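Local atomic coordinates of polyphosphate kinase (Porphyromonas gingivalis, PDB entry 2O8R), a protein that probably catalyses the reversible, magnesium-dependent transfer of the terminal phosphate of ATP onto a growing polyphosphate chain. Residues A[10-16]-A[571-577]; A[17-21]-A[48-52]; A[42-46]-A[98-102]. The protein carries 3 engineered substitutions. All coordinates share one frame; numbering follows the deposited sequence.

Interaction 1: residues A[10-16]-A[571-577]; sequences FFRRDMS and GICCLVP. With SO4 (sulfate ion), chain C.
The ring of Phe11 lies against the loop from Cys573 to Pro577. Val576 sits over one of its faces, with CB 3.7 Å from the Phe11 ring centroid and 19° off the ring normal, a CH-pi contact displaced toward the CE2-CZ rim. At the edge, near the ring plane, Cys573 O lies 3.4 Å from Phe11 CD2, while Pro577 CD approaches CE2 obliquely. The Phe10 ring has Cys574 O at its edge, and Phe10 CA makes a CA-H...O contact with this same oxygen at 3.3 Å. Cys574 O therefore serves two neighbours, because Phe11 N donates a hydrogen bond to it (3.0 Å) from a position tilted 26° out of the carbonyl plane. The contact ties the start of helix 13-29, in the N-terminal domain, to the loop that follows strand 564-569 in the second C-terminal domain of the phospholipase D clan; Arg570, a predicted ATP-binding residue, immediately precedes this loop segment. Arg12 is the N-cap residue, and a sulfate, probably from the crystallisation liquor, occupies the helix N-terminus: Arg13 N donates to sulfate O2 at 2.9 Å. One turn further on, Ser16 extends OG opposite its own backbone N (chi1 166°) and receives the hydrogen bond of Cys573 N at 2.7 Å. Cys574 SG packs against Arg13 CA and CB. The end of Ile572 comes beside the first helical turn, its CG1 3.8 Å from Arg13 O and its CD1 approaching the Arg13 guanidinium obliquely.

Interaction 2: residues A[17-21]-A[48-52]; sequences WLSFN and NLEEF
Aromatic stacking between Trp17 and Phe52 dominates this contact. The six-membered ring of Trp17 and the ring of Phe52 form an offset stack, their centroids 4.3 Å apart and their planes only 9° from parallel. The overlap runs through Phe52 CD1, which lies over Trp17 CE3, and Phe52 CB adds a CH-pi contact over the same indole face, 3.9 Å from the centroid of the six-membered ring. Phe20 CD2 lies over the opposite face, which sandwiches the indole between a residue of its own helix and one of the partner. With CG opposite the backbone N in both Trp17 and Phe52, each side chain reaches across to the other helix, and the two run past each other in opposite directions. The helices concerned, 13-29 and 35-63, are consecutive antiparallel members of the N-terminal helical domain; the short segment axes approach to 11.2 Å at 162°. A polar link joins the other end of the contact: Asn48 ND2 donates to Asn21 OD1 at 2.9 Å and 168°, nearly straight, with the acceptor in the Asn48 amide plane. Asn48 is a predicted ATP-binding residue, and this bond fixes which way its amide faces. Asn48 O lies 3.4 Å from Trp17 CH2. Apolar contacts complete the set: Leu18 CD2 reaches Phe52 CE2 at 4.2 Å, and Leu49 CD1 meets Trp17 CZ3 at the same separation.

Interaction 3: residues A[42-46]-A[98-102]; sequences LSIFS and YYRIF. With SO4 (sulfate ion), chain D.
Helices 35-63 and 83-112 of the N-terminal helical domain pack antiparallel here, the axes of the two short segments 12.1 Å apart at their closest and at 160° to each other; helix 13-29 borders the same contact, with Leu25 touching Phe45 and Ile101. Tyr98 spans the gap. Its CG stands opposite the backbone N (chi1 -166°), which sends the phenol across to the turn Leu42-Ser46. Leu42 lies over one face of the ring, its CD1 3.8 Å from the Tyr98 centroid in a CH-pi contact and its CG near CZ. A sulfate, probably from the crystallisation liquor, has O1 over the opposite face, so the phenol lies between an aliphatic branch and an anion. Phe45 meets the CD1-CE1 side of the same ring through CD2; the two rings are oblique, 5.5 Å between centroids with planes at 39°. Further along helix 83-112, Phe102 CD1 touches Leu42 CD2 at 4.1 Å, crossing at about a right angle, and Ile101 CG2 meets Leu42 CD1 loosely.

The polar atoms collect at the phenol tip. Tyr98 OH makes a weak hydrogen bond of 3.3 Å to Leu42 O, which lies in the plane of the tyrosine ring and also accepts the helical bond from Ser46 N. Ser46 OG stands 2.9 Å from Tyr98 OH, and it donates a hydrogen bond to sulfate O1 at 2.7 Å, the oxygen that lies over the tyrosine ring.

How the interactions relate
Helix 13-29 is shared by interactions 1 and 2, whose centres are 13 Å apart: Asp14 OD1 packs against Phe52 CE1 at 3.5 Å, and Ile572 CG1 against Trp17 CB at 3.9 Å. Helix 35-63 joins interactions 2 and 3, centred 12 Å apart; Asn21 ND2 probably donates to Phe45 O (3.0 Å). Interactions 1 and 3 do not touch, their nearest atoms lying about 11 Å apart. Interaction 2 holds one residue of the predicted ATP site, Asn48, and lies close to two others: the Phe20 side chain is about 3 Å from that of Arg570, and the Asn48 side chain about 9 Å from that of Tyr474. Interaction 1 brings the second C-terminal domain to this helical layer.

Interaction 1: residues A[10-16]-A[571-577]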
loop_
_atom_site.group_PDB
_atom_site.type_symbol
_atom_site.label_atom_id
_atom_site.label_comp_id
_atom_site.label_asym_id
_atom_site.label_seq_id
_atom_site.Cartn_x
_atom_site.Cartn_y
_atom_site.Cartn_z
ATOM N N PHE A 10 -30.505 -31.886 3.207
ATOM C CA PHE A 10 -29.506 -30.848 2.909
ATOM C C PHE A 10 -28.977 -30.218 4.187
ATOM O O PHE A 10 -29.763 -29.821 5.049
ATOM C CB PHE A 10 -30.106 -29.717 2.072
ATOM C CG PHE A 10 -30.625 -30.141 0.730
ATOM C CD1 PHE A 10 -29.774 -30.249 -0.358
ATOM C CD2 PHE A 10 -31.972 -30.399 0.547
ATOM C CE1 PHE A 10 -30.255 -30.621 -1.602
ATOM C CE2 PHE A 10 -32.458 -30.777 -0.693
ATOM C CZ PHE A 10 -31.597 -30.878 -1.772
ATOM N N PHE A 11 -27.658 -30.098 4.308
ATOM C CA PHE A 11 -27.077 -29.329 5.405
ATOM C C PHE A 11 -27.439 -27.885 5.195
ATOM O O PHE A 11 -27.566 -27.452 4.050
ATOM C CB PHE A 11 -25.562 -29.404 5.385
ATOM C CG PHE A 11 -25.013 -30.729 5.771
ATOM C CD1 PHE A 11 -25.431 -31.357 6.936
ATOM C CD2 PHE A 11 -24.038 -31.335 4.980
ATOM C CE1 PHE A 11 -24.899 -32.591 7.292
ATOM C CE2 PHE A 11 -23.494 -32.556 5.328
ATOM C CZ PHE A 11 -23.925 -33.196 6.488
ATOM N N ARG A 12 -27.613 -27.143 6.284
ATOM C CA ARG A 12 -27.688 -25.687 6.202
ATOM C C ARG A 12 -26.301 -25.168 5.810
ATOM O O ARG A 12 -25.284 -25.722 6.229
ATOM C CB ARG A 12 -28.126 -25.110 7.537
ATOM C CG ARG A 12 -29.412 -25.727 8.020
ATOM C CD ARG A 12 -29.960 -25.093 9.286
ATOM N NE ARG A 12 -31.040 -25.917 9.828
ATOM C CZ ARG A 12 -32.328 -25.803 9.502
ATOM N NH1 ARG A 12 -32.730 -24.880 8.632
ATOM N NH2 ARG A 12 -33.221 -26.623 10.050
ATOM N N ARG A 13 -26.247 -24.127 4.991
ATOM C CA ARG A 13 -24.963 -23.700 4.442
ATOM C C ARG A 13 -23.992 -23.158 5.503
ATOM O O ARG A 13 -22.809 -23.489 5.485
ATOM C CB ARG A 13 -25.139 -22.744 3.253
ATOM C CG ARG A 13 -25.984 -21.515 3.515
ATOM C CD ARG A 13 -25.896 -20.552 2.347
ATOM N NE ARG A 13 -24.588 -19.902 2.291
ATOM C CZ ARG A 13 -24.181 -19.093 1.316
ATOM N NH1 ARG A 13 -24.976 -18.824 0.291
ATOM N NH2 ARG A 13 -22.972 -18.549 1.365
ATOM N N ASP A 14 -24.513 -22.373 6.444
ATOM C CA ASP A 14 -23.718 -21.784 7.524
ATOM C C ASP A 14 -23.163 -22.809 8.503
ATOM O O ASP A 14 -22.027 -22.688 8.948
ATOM C CB ASP A 14 -24.545 -20.736 8.269
ATOM C CG ASP A 14 -24.979 -19.599 7.364
ATOM O OD1 ASP A 14 -24.096 -19.003 6.722
ATOM O OD2 ASP A 14 -26.190 -19.311 7.275
HETATM N N MSE A 15 -23.962 -23.816 8.834
HETATM C CA MSE A 15 -23.480 -24.921 9.639
HETATM C C MSE A 15 -22.345 -25.610 8.900
HETATM O O MSE A 15 -21.287 -25.892 9.467
HETATM C CB MSE A 15 -24.605 -25.920 9.914
HETATM C CG MSE A 15 -25.722 -25.412 10.807
HETATM SE SE MSE A 15 -25.133 -24.178 12.211
HETATM C CE MSE A 15 -25.799 -22.505 11.454
ATOM N N SER A 16 -22.579 -25.861 7.619
ATOM C CA SER A 16 -21.564 -26.381 6.738
ATOM C C SER A 16 -20.355 -25.458 6.719
ATOM O O SER A 16 -19.223 -25.926 6.744
ATOM C CB SER A 16 -22.128 -26.561 5.333
ATOM O OG SER A 16 -21.094 -26.750 4.396
ATOM N N GLY A 571 -14.733 -26.030 1.195
ATOM C CA GLY A 571 -15.581 -25.100 1.941
ATOM C C GLY A 571 -16.968 -25.630 2.217
ATOM O O GLY A 571 -17.141 -26.704 2.796
ATOM N N ILE A 572 -17.960 -24.865 1.785
ATOM C CA ILE A 572 -19.343 -25.202 2.030
ATOM C C ILE A 572 -19.771 -26.403 1.209
ATOM O O ILE A 572 -19.602 -26.422 0.002
ATOM C CB ILE A 572 -20.267 -24.015 1.733
ATOM C CG1 ILE A 572 -20.123 -22.939 2.804
ATOM C CG2 ILE A 572 -21.708 -24.446 1.702
ATOM C CD1 ILE A 572 -20.937 -21.699 2.465
ATOM N N CYS A 573 -20.309 -27.410 1.887
ATOM C CA CYS A 573 -20.970 -28.511 1.227
ATOM C C CYS A 573 -22.321 -28.815 1.871
ATOM O O CYS A 573 -22.393 -29.081 3.064
ATOM C CB CYS A 573 -20.090 -29.743 1.263
ATOM S SG CYS A 573 -20.698 -31.039 0.200
ATOM N N CYS A 574 -23.386 -28.780 1.076
ATOM C CA CYS A 574 -24.748 -28.964 1.594
ATOM C C CYS A 574 -25.307 -30.318 1.257
ATOM O O CYS A 574 -26.396 -30.666 1.697
ATOM C CB CYS A 574 -25.695 -27.910 1.040
ATOM S SG CYS A 574 -25.308 -26.233 1.544
ATOM N N LEU A 575 -24.577 -31.065 0.446
ATOM C CA LEU A 575 -24.901 -32.452 0.200
ATOM C C LEU A 575 -24.510 -33.211 1.451
ATOM O O LEU A 575 -23.408 -33.048 1.949
ATOM C CB LEU A 575 -24.129 -32.967 -1.007
ATOM C CG LEU A 575 -24.399 -34.386 -1.492
ATOM C CD1 LEU A 575 -24.291 -34.443 -3.002
ATOM C CD2 LEU A 575 -23.441 -35.375 -0.851
ATOM N N VAL A 576 -25.423 -34.025 1.966
ATOM C CA VAL A 576 -25.164 -34.776 3.184
ATOM C C VAL A 576 -24.805 -36.228 2.905
ATOM O O VAL A 576 -25.589 -36.976 2.317
ATOM C CB VAL A 576 -26.279 -34.560 4.266
ATOM C CG1 VAL A 576 -27.594 -34.232 3.636
ATOM C CG2 VAL A 576 -26.366 -35.713 5.263
ATOM N N PRO A 577 -23.587 -36.619 3.305
ATOM C CA PRO A 577 -23.056 -37.934 2.982
ATOM C C PRO A 577 -23.571 -39.000 3.936
ATOM O O PRO A 577 -24.217 -38.672 4.938
ATOM C CB PRO A 577 -21.555 -37.747 3.166
ATOM C CG PRO A 577 -21.442 -36.726 4.239
ATOM C CD PRO A 577 -22.641 -35.823 4.110
HETATM S S SO4 C . -29.543 -22.493 4.114
HETATM O O1 SO4 C . -28.966 -23.246 2.998
HETATM O O2 SO4 C . -28.698 -22.603 5.305
HETATM O O3 SO4 C . -29.650 -21.083 3.751
HETATM O O4 SO4 C . -30.865 -23.045 4.408
#

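Interaction 2: residues A[17-21]-A[48-52]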
loop_
_atom_site.group_PDB
_atom_site.type_symbol
_atom_site.label_atom_id
_atom_site.label_comp_id
_atom_site.label_asym_id
_atom_site.label_seq_id
_atom_site.Cartn_x
_atom_site.Cartn_y
_atom_site.Cartn_z
ATOM N N TRP A 17 -20.575 -24.150 6.703
ATOM C CA TRP A 17 -19.431 -23.241 6.723
ATOM C C TRP A 17 -18.651 -23.383 8.009
ATOM O O TRP A 17 -17.435 -23.507 7.982
ATOM C CB TRP A 17 -19.827 -21.784 6.540
ATOM C CG TRP A 17 -18.623 -20.900 6.408
ATOM C CD1 TRP A 17 -17.974 -20.567 5.250
ATOM C CD2 TRP A 17 -17.913 -20.246 7.465
ATOM N NE1 TRP A 17 -16.914 -19.748 5.519
ATOM C CE2 TRP A 17 -16.850 -19.533 6.871
ATOM C CE3 TRP A 17 -18.068 -20.198 8.858
ATOM C CZ2 TRP A 17 -15.944 -18.773 7.619
ATOM C CZ3 TRP A 17 -17.178 -19.442 9.597
ATOM C CH2 TRP A 17 -16.120 -18.740 8.973
ATOM N N LEU A 18 -19.359 -23.362 9.133
ATOM C CA LEU A 18 -18.731 -23.463 10.445
ATOM C C LEU A 18 -17.917 -24.739 10.583
ATOM O O LEU A 18 -16.894 -24.770 11.260
ATOM C CB LEU A 18 -19.779 -23.323 11.557
ATOM C CG LEU A 18 -20.266 -21.876 11.747
ATOM C CD1 LEU A 18 -21.529 -21.792 12.598
ATOM C CD2 LEU A 18 -19.163 -20.990 12.328
ATOM N N SER A 19 -18.360 -25.779 9.890
ATOM C CA SER A 19 -17.638 -27.039 9.819
ATOM C C SER A 19 -16.271 -26.850 9.169
ATOM O O SER A 19 -15.273 -27.434 9.599
ATOM C CB SER A 19 -18.465 -28.049 9.020
ATOM O OG SER A 19 -17.865 -29.323 9.030
ATOM N N PHE A 20 -16.245 -26.025 8.125
ATOM C CA PHE A 20 -15.020 -25.697 7.411
ATOM C C PHE A 20 -14.059 -24.955 8.332
ATOM O O PHE A 20 -12.872 -25.278 8.390
ATOM C CB PHE A 20 -15.357 -24.892 6.152
ATOM C CG PHE A 20 -14.261 -23.995 5.677
ATOM C CD1 PHE A 20 -13.099 -24.524 5.122
ATOM C CD2 PHE A 20 -14.404 -22.610 5.751
ATOM C CE1 PHE A 20 -12.083 -23.693 4.671
ATOM C CE2 PHE A 20 -13.396 -21.763 5.306
ATOM C CZ PHE A 20 -12.233 -22.302 4.763
ATOM N N ASN A 21 -14.568 -23.989 9.083
ATOM C CA ASN A 21 -13.686 -23.245 9.962
ATOM C C ASN A 21 -13.212 -24.083 11.142
ATOM O O ASN A 21 -12.115 -23.861 11.651
ATOM C CB ASN A 21 -14.277 -21.904 10.391
ATOM C CG ASN A 21 -13.274 -20.765 10.268
ATOM O OD1 ASN A 21 -12.371 -20.794 9.425
ATOM N ND2 ASN A 21 -13.427 -19.756 11.110
ATOM N N ASN A 48 -11.416 -15.511 9.051
ATOM C CA ASN A 48 -12.596 -16.121 8.436
ATOM C C ASN A 48 -13.856 -15.872 9.233
ATOM O O ASN A 48 -14.889 -15.584 8.660
ATOM C CB ASN A 48 -12.431 -17.632 8.277
ATOM C CG ASN A 48 -11.300 -17.996 7.372
ATOM O OD1 ASN A 48 -10.786 -17.157 6.620
ATOM N ND2 ASN A 48 -10.889 -19.251 7.438
ATOM N N LEU A 49 -13.763 -16.004 10.554
ATOM C CA LEU A 49 -14.908 -15.812 11.427
ATOM C C LEU A 49 -15.278 -14.331 11.501
ATOM O O LEU A 49 -16.409 -13.967 11.814
ATOM C CB LEU A 49 -14.612 -16.366 12.813
ATOM C CG LEU A 49 -15.785 -16.416 13.787
ATOM C CD1 LEU A 49 -16.941 -17.188 13.169
ATOM C CD2 LEU A 49 -15.369 -17.023 15.118
ATOM N N GLU A 50 -14.321 -13.472 11.184
ATOM C CA GLU A 50 -14.597 -12.050 11.136
ATOM C C GLU A 50 -15.448 -11.752 9.910
ATOM O O GLU A 50 -16.425 -11.015 9.991
ATOM C CB GLU A 50 -13.292 -11.259 11.118
ATOM C CG GLU A 50 -13.460 -9.751 11.102
ATOM C CD GLU A 50 -14.049 -9.195 12.385
ATOM O OE1 GLU A 50 -13.586 -9.561 13.489
ATOM O OE2 GLU A 50 -14.979 -8.374 12.281
ATOM N N GLU A 51 -15.074 -12.358 8.786
ATOM C CA GLU A 51 -15.774 -12.203 7.514
ATOM C C GLU A 51 -17.192 -12.774 7.588
ATOM O O GLU A 51 -18.152 -12.122 7.187
ATOM C CB GLU A 51 -14.966 -12.880 6.398
ATOM C CG GLU A 51 -15.580 -12.816 5.005
ATOM C CD GLU A 51 -15.399 -11.467 4.324
ATOM O OE1 GLU A 51 -14.541 -10.668 4.760
ATOM O OE2 GLU A 51 -16.116 -11.208 3.336
ATOM N N PHE A 52 -17.301 -13.985 8.122
ATOM C CA PHE A 52 -18.569 -14.639 8.396
ATOM C C PHE A 52 -19.479 -13.743 9.211
ATOM O O PHE A 52 -20.644 -13.572 8.875
ATOM C CB PHE A 52 -18.321 -15.927 9.167
ATOM C CG PHE A 52 -19.540 -16.795 9.348
ATOM C CD1 PHE A 52 -20.038 -17.553 8.292
ATOM C CD2 PHE A 52 -20.162 -16.893 10.594
ATOM C CE1 PHE A 52 -21.139 -18.389 8.471
ATOM C CE2 PHE A 52 -21.263 -17.720 10.783
ATOM C CZ PHE A 52 -21.752 -18.475 9.717
#

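Interaction 3: residues A[42-46]-A[98-102]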
loop_
_atom_site.group_PDB
_atom_site.type_symbol
_atom_site.label_atom_id
_atom_site.label_comp_id
_atom_site.label_asym_id
_atom_site.label_seq_id
_atom_site.Cartn_x
_atom_site.Cartn_y
_atom_site.Cartn_z
ATOM N N LEU A 42 -4.413 -20.383 13.107
ATOM C CA LEU A 42 -5.171 -19.734 14.160
ATOM C C LEU A 42 -5.623 -18.374 13.620
ATOM O O LEU A 42 -6.805 -18.045 13.643
ATOM C CB LEU A 42 -4.289 -19.575 15.401
ATOM C CG LEU A 42 -4.709 -20.056 16.791
ATOM C CD1 LEU A 42 -5.520 -21.342 16.742
ATOM C CD2 LEU A 42 -3.483 -20.192 17.737
ATOM N N SER A 43 -4.671 -17.608 13.100
ATOM C CA SER A 43 -4.956 -16.297 12.522
ATOM C C SER A 43 -6.029 -16.365 11.420
ATOM O O SER A 43 -6.994 -15.596 11.433
ATOM C CB SER A 43 -3.653 -15.676 12.001
ATOM O OG SER A 43 -3.848 -14.991 10.778
ATOM N N ILE A 44 -5.855 -17.307 10.492
ATOM C CA ILE A 44 -6.797 -17.539 9.398
ATOM C C ILE A 44 -8.196 -17.799 9.932
ATOM O O ILE A 44 -9.156 -17.164 9.486
ATOM C CB ILE A 44 -6.370 -18.715 8.487
ATOM C CG1 ILE A 44 -5.120 -18.340 7.683
ATOM C CG2 ILE A 44 -7.509 -19.104 7.551
ATOM C CD1 ILE A 44 -4.458 -19.514 6.950
ATOM N N PHE A 45 -8.295 -18.707 10.905
ATOM C CA PHE A 45 -9.570 -19.032 11.546
ATOM C C PHE A 45 -10.261 -17.778 12.066
ATOM O O PHE A 45 -11.474 -17.610 11.903
ATOM C CB PHE A 45 -9.357 -20.017 12.692
ATOM C CG PHE A 45 -10.574 -20.232 13.542
ATOM C CD1 PHE A 45 -11.456 -21.255 13.257
ATOM C CD2 PHE A 45 -10.828 -19.418 14.640
ATOM C CE1 PHE A 45 -12.577 -21.462 14.040
ATOM C CE2 PHE A 45 -11.937 -19.623 15.429
ATOM C CZ PHE A 45 -12.818 -20.642 15.133
ATOM N N SER A 46 -9.473 -16.911 12.692
ATOM C CA SER A 46 -9.983 -15.682 13.255
ATOM C C SER A 46 -10.477 -14.750 12.159
ATOM O O SER A 46 -11.572 -14.191 12.284
ATOM C CB SER A 46 -8.911 -14.988 14.090
ATOM O OG SER A 46 -8.510 -15.793 15.180
ATOM N N TYR A 98 -10.133 -22.991 20.576
ATOM C CA TYR A 98 -9.092 -22.045 20.170
ATOM C C TYR A 98 -8.145 -21.692 21.320
ATOM O O TYR A 98 -6.921 -21.780 21.183
ATOM C CB TYR A 98 -9.750 -20.777 19.628
ATOM C CG TYR A 98 -8.855 -19.822 18.860
ATOM C CD1 TYR A 98 -8.919 -19.751 17.471
ATOM C CD2 TYR A 98 -7.992 -18.953 19.521
ATOM C CE1 TYR A 98 -8.127 -18.861 16.762
ATOM C CE2 TYR A 98 -7.189 -18.060 18.816
ATOM C CZ TYR A 98 -7.264 -18.017 17.445
ATOM O OH TYR A 98 -6.467 -17.131 16.755
ATOM N N TYR A 99 -8.710 -21.311 22.458
ATOM C CA TYR A 99 -7.890 -20.917 23.594
ATOM C C TYR A 99 -7.125 -22.075 24.239
ATOM O O TYR A 99 -5.998 -21.894 24.706
ATOM C CB TYR A 99 -8.716 -20.133 24.602
ATOM C CG TYR A 99 -8.913 -18.686 24.190
ATOM C CD1 TYR A 99 -7.974 -17.705 24.520
ATOM C CD2 TYR A 99 -10.028 -18.297 23.463
ATOM C CE1 TYR A 99 -8.149 -16.378 24.142
ATOM C CE2 TYR A 99 -10.212 -16.972 23.084
ATOM C CZ TYR A 99 -9.272 -16.025 23.422
ATOM O OH TYR A 99 -9.475 -14.726 23.049
ATOM N N ARG A 100 -7.730 -23.260 24.233
ATOM C CA ARG A 100 -7.034 -24.473 24.630
ATOM C C ARG A 100 -5.800 -24.691 23.759
ATOM O O ARG A 100 -4.711 -24.900 24.274
ATOM C CB ARG A 100 -7.964 -25.688 24.585
ATOM C CG ARG A 100 -8.574 -26.041 25.929
ATOM C CD ARG A 100 -9.369 -27.333 25.862
ATOM N NE ARG A 100 -10.703 -27.120 25.312
ATOM C CZ ARG A 100 -11.189 -27.727 24.234
ATOM N NH1 ARG A 100 -10.460 -28.619 23.575
ATOM N NH2 ARG A 100 -12.418 -27.442 23.821
ATOM N N ILE A 101 -5.960 -24.607 22.443
ATOM C CA ILE A 101 -4.821 -24.737 21.537
ATOM C C ILE A 101 -3.781 -23.664 21.829
ATOM O O ILE A 101 -2.594 -23.957 21.928
ATOM C CB ILE A 101 -5.260 -24.686 20.065
ATOM C CG1 ILE A 101 -6.199 -25.849 19.781
ATOM C CG2 ILE A 101 -4.075 -24.831 19.140
ATOM C CD1 ILE A 101 -6.958 -25.728 18.511
ATOM N N PHE A 102 -4.241 -22.431 22.018
ATOM C CA PHE A 102 -3.339 -21.297 22.200
ATOM C C PHE A 102 -2.527 -21.372 23.489
ATOM O O PHE A 102 -1.301 -21.245 23.474
ATOM C CB PHE A 102 -4.113 -19.982 22.139
ATOM C CG PHE A 102 -3.241 -18.765 22.238
ATOM C CD1 PHE A 102 -2.352 -18.447 21.217
ATOM C CD2 PHE A 102 -3.313 -17.931 23.344
ATOM C CE1 PHE A 102 -1.548 -17.328 21.299
ATOM C CE2 PHE A 102 -2.509 -16.810 23.429
ATOM C CZ PHE A 102 -1.622 -16.510 22.407
HETATM S S SO4 D . -10.689 -15.344 18.364
HETATM O O1 SO4 D . -9.917 -16.130 17.408
HETATM O O2 SO4 D . -10.477 -15.871 19.710
HETATM O O3 SO4 D . -10.273 -13.935 18.317
HETATM O O4 SO4 D . -12.107 -15.482 18.033
#